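Side-chain contact in carboxypeptidase Y inhibitor (Saccharomyces cerevisiae, PDB 1WPX), which inhibits carboxypeptidase Y specifically and potently as a member of the phosphatidylethanolamine-binding protein family: residues B[24-29]-B[165-170]. Residues are numbered along the deposited sequence; the frame is centred on the assembly and turned at random.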
ATOM      1  N   ASP B  24      19.335  18.154   1.153  1.00 51.33           N
ATOM      2  CA  ASP B  24      20.534  17.774   0.422  1.00 50.03           C
ATOM      3  C   ASP B  24      20.511  18.201  -1.035  1.00 49.62           C
ATOM      4  O   ASP B  24      21.552  18.532  -1.600  1.00 50.15           O
ATOM      5  CB  ASP B  24      20.724  16.263   0.463  1.00 49.91           C
ATOM      6  CG  ASP B  24      20.743  15.725   1.859  1.00 51.11           C
ATOM      7  OD1 ASP B  24      20.822  14.487   2.018  1.00 51.25           O
ATOM      8  OD2 ASP B  24      20.676  16.544   2.799  1.00 52.14           O
ATOM      9  N   VAL B  25      19.328  18.198  -1.642  1.00 48.25           N
ATOM     10  CA  VAL B  25      19.220  18.523  -3.054  1.00 46.84           C
ATOM     11  C   VAL B  25      18.477  19.799  -3.420  1.00 47.52           C
ATOM     12  O   VAL B  25      19.047  20.688  -4.048  1.00 49.19           O
ATOM     13  CB  VAL B  25      18.578  17.351  -3.809  1.00 45.74           C
ATOM     14  CG1 VAL B  25      18.705  17.559  -5.300  1.00 46.05           C
ATOM     15  CG2 VAL B  25      19.243  16.051  -3.397  1.00 44.73           C
ATOM     16  N   ILE B  26      17.209  19.886  -3.038  1.00 47.87           N
ATOM     17  CA  ILE B  26      16.385  21.049  -3.357  1.00 47.11           C
ATOM     18  C   ILE B  26      16.743  22.307  -2.564  1.00 48.47           C
ATOM     19  O   ILE B  26      16.524  23.423  -3.031  1.00 48.78           O
ATOM     20  CB  ILE B  26      14.893  20.715  -3.147  1.00 44.99           C
ATOM     21  CG1 ILE B  26      14.486  19.588  -4.101  1.00 44.61           C
ATOM     22  CG2 ILE B  26      14.039  21.944  -3.380  1.00 44.69           C
ATOM     23  CD1 ILE B  26      13.079  19.071  -3.898  1.00 43.80           C
ATOM     24  N   HIS B  27      17.295  22.122  -1.372  1.00 49.58           N
ATOM     25  CA  HIS B  27      17.680  23.239  -0.512  1.00 50.69           C
ATOM     26  C   HIS B  27      16.529  24.189  -0.177  1.00 51.99           C
ATOM     27  O   HIS B  27      16.739  25.387   0.010  1.00 53.28           O
ATOM     28  CB  HIS B  27      18.829  24.038  -1.140  1.00 49.23           C
ATOM     29  CG  HIS B  27      20.135  23.309  -1.157  1.00 48.58           C
ATOM     30  ND1 HIS B  27      20.637  22.704  -2.289  1.00 48.91           N
ATOM     31  CD2 HIS B  27      21.036  23.074  -0.174  1.00 48.51           C
ATOM     32  CE1 HIS B  27      21.792  22.128  -2.004  1.00 49.03           C
ATOM     33  NE2 HIS B  27      22.057  22.337  -0.727  1.00 50.41           N
ATOM     34  N   ASP B  28      15.315  23.659  -0.103  1.00 52.46           N
ATOM     35  CA  ASP B  28      14.159  24.472   0.239  1.00 53.39           C
ATOM     36  C   ASP B  28      13.139  23.609   0.961  1.00 54.30           C
ATOM     37  O   ASP B  28      12.448  22.802   0.340  1.00 55.87           O
ATOM     38  CB  ASP B  28      13.526  25.070  -1.013  1.00 54.47           C
ATOM     39  CG  ASP B  28      12.325  25.938  -0.692  1.00 56.42           C
ATOM     40  OD1 ASP B  28      11.744  26.526  -1.628  1.00 56.89           O
ATOM     41  OD2 ASP B  28      11.964  26.031   0.503  1.00 55.80           O
ATOM     42  N   THR B  29      13.042  23.786   2.274  1.00 53.60           N
ATOM     43  CA  THR B  29      12.122  23.000   3.083  1.00 53.23           C
ATOM     44  C   THR B  29      10.674  23.470   3.009  1.00 53.54           C
ATOM     45  O   THR B  29       9.795  22.886   3.644  1.00 53.87           O
ATOM     46  CB  THR B  29      12.551  23.005   4.551  1.00 53.84           C
ATOM     47  OG1 THR B  29      12.506  24.345   5.052  1.00 56.11           O
ATOM     48  CG2 THR B  29      13.963  22.467   4.691  1.00 54.05           C
ATOM     49  N   VAL B 165      17.761  11.359  -8.041  1.00 35.47           N
ATOM     50  CA  VAL B 165      16.664  12.321  -8.068  1.00 33.96           C
ATOM     51  C   VAL B 165      16.295  13.005  -9.387  1.00 33.73           C
ATOM     52  O   VAL B 165      17.118  13.661 -10.019  1.00 32.98           O
ATOM     53  CB  VAL B 165      16.922  13.426  -7.015  1.00 32.59           C
ATOM     54  CG1 VAL B 165      15.674  14.264  -6.805  1.00 30.99           C
ATOM     55  CG2 VAL B 165      17.367  12.792  -5.704  1.00 31.83           C
ATOM     56  N   PHE B 166      15.033  12.851  -9.785  1.00 33.58           N
ATOM     57  CA  PHE B 166      14.521  13.495 -10.989  1.00 33.06           C
ATOM     58  C   PHE B 166      13.826  14.786 -10.563  1.00 32.98           C
ATOM     59  O   PHE B 166      13.062  14.793  -9.593  1.00 31.10           O
ATOM     60  CB  PHE B 166      13.511  12.602 -11.710  1.00 32.04           C
ATOM     61  CG  PHE B 166      14.126  11.415 -12.382  1.00 32.96           C
ATOM     62  CD1 PHE B 166      14.051  10.151 -11.801  1.00 31.61           C
ATOM     63  CD2 PHE B 166      14.776  11.555 -13.607  1.00 31.06           C
ATOM     64  CE1 PHE B 166      14.612   9.044 -12.431  1.00 31.06           C
ATOM     65  CE2 PHE B 166      15.339  10.455 -14.243  1.00 31.31           C
ATOM     66  CZ  PHE B 166      15.257   9.194 -13.654  1.00 30.96           C
ATOM     67  N   LEU B 167      14.102  15.876 -11.277  1.00 32.65           N
ATOM     68  CA  LEU B 167      13.491  17.169 -10.973  1.00 32.95           C
ATOM     69  C   LEU B 167      12.981  17.857 -12.237  1.00 33.79           C
ATOM     70  O   LEU B 167      13.692  17.937 -13.245  1.00 34.27           O
ATOM     71  CB  LEU B 167      14.488  18.094 -10.266  1.00 30.77           C
ATOM     72  CG  LEU B 167      15.126  17.593  -8.970  1.00 29.04           C
ATOM     73  CD1 LEU B 167      16.440  16.918  -9.296  1.00 28.74           C
ATOM     74  CD2 LEU B 167      15.373  18.748  -8.029  1.00 28.14           C
ATOM     75  N   LEU B 168      11.744  18.347 -12.178  1.00 32.95           N
ATOM     76  CA  LEU B 168      11.142  19.034 -13.312  1.00 32.32           C
ATOM     77  C   LEU B 168      11.084  20.537 -13.036  1.00 32.76           C
ATOM     78  O   LEU B 168      10.495  20.973 -12.044  1.00 32.08           O
ATOM     79  CB  LEU B 168       9.730  18.501 -13.578  1.00 31.31           C
ATOM     80  CG  LEU B 168       9.026  19.102 -14.799  1.00 30.14           C
ATOM     81  CD1 LEU B 168       9.734  18.634 -16.052  1.00 29.79           C
ATOM     82  CD2 LEU B 168       7.565  18.683 -14.841  1.00 29.26           C
ATOM     83  N   TYR B 169      11.704  21.325 -13.910  1.00 32.03           N
ATOM     84  CA  TYR B 169      11.707  22.776 -13.749  1.00 31.11           C
ATOM     85  C   TYR B 169      10.983  23.491 -14.880  1.00 32.65           C
ATOM     86  O   TYR B 169      10.990  23.035 -16.024  1.00 33.70           O
ATOM     87  CB  TYR B 169      13.135  23.318 -13.701  1.00 28.18           C
ATOM     88  CG  TYR B 169      13.921  22.962 -12.468  1.00 26.80           C
ATOM     89  CD1 TYR B 169      14.663  21.784 -12.406  1.00 25.13           C
ATOM     90  CD2 TYR B 169      13.941  23.818 -11.364  1.00 26.26           C
ATOM     91  CE1 TYR B 169      15.413  21.465 -11.275  1.00 26.76           C
ATOM     92  CE2 TYR B 169      14.680  23.512 -10.226  1.00 26.28           C
ATOM     93  CZ  TYR B 169      15.420  22.333 -10.187  1.00 27.66           C
ATOM     94  OH  TYR B 169      16.174  22.037  -9.070  1.00 27.63           O
ATOM     95  N   LYS B 170      10.353  24.613 -14.554  1.00 33.97           N
ATOM     96  CA  LYS B 170       9.679  25.421 -15.561  1.00 34.28           C
ATOM     97  C   LYS B 170      10.675  26.520 -15.906  1.00 32.89           C
ATOM     98  O   LYS B 170      11.203  27.173 -15.009  1.00 33.44           O
ATOM     99  CB  LYS B 170       8.411  26.057 -15.004  1.00 36.37           C
ATOM    100  CG  LYS B 170       7.760  27.004 -15.992  1.00 40.19           C
ATOM    101  CD  LYS B 170       6.761  27.923 -15.322  1.00 44.61           C
ATOM    102  CE  LYS B 170       6.252  28.968 -16.308  1.00 49.26           C
ATOM    103  NZ  LYS B 170       5.221  29.869 -15.709  1.00 54.43           N
TER
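No ring takes part where V25 and I26 meet V165 and L167; the flat groups lie around this aliphatic patch. H27 stays clear of the strand; its ND1 makes a weak, bent hydrogen bond to V25 O (3.1 Å, 121° at the hydrogen). On the far face of the strand, the ring of F166 meets F64 with the planes at about 75°, and F215 and P62 also touch it. The side chain of Y169 packs on L207 and L209.

The contact itself is made of methyl and methylene groups, without a hydrogen bond. V25 and V165 approach methyl to methyl, CG2 of one standing 4.4 Å from CG2 of the other. Two residues further along the strand, L167 presents CD2 to the loop, and this methyl comes within 4.1 Å of I26 CG1. The two side chains cross at a slant. I26 has CG1 beside its backbone N and anti to the carbonyl carbon (chi1 -62°), and this brings the CG1 methylene, rather than the CG2 methyl, to the leucine. The same CD2 also lies 4.5 Å from V25 CG1, so a single leucine methyl touches both loop residues.

Other parts of the chain pack around the patch: V25 also touches T95 and P97, I26 touches I21 and L209. D24, in the same segment, forms a salt bridge with R163, a second tie to strand 162-170. That strand is hydrogen-bonded to strand 90-96 on one side and strand 208-217 on the other. The segment following helix 21-24 thus packs on part of one face of the antiparallel sheet, while F166 on the opposite face meets F64 of strand 63-69, consistent with the phosphatidylethanolamine-binding protein fold, in which a central sheet is packed on both sides.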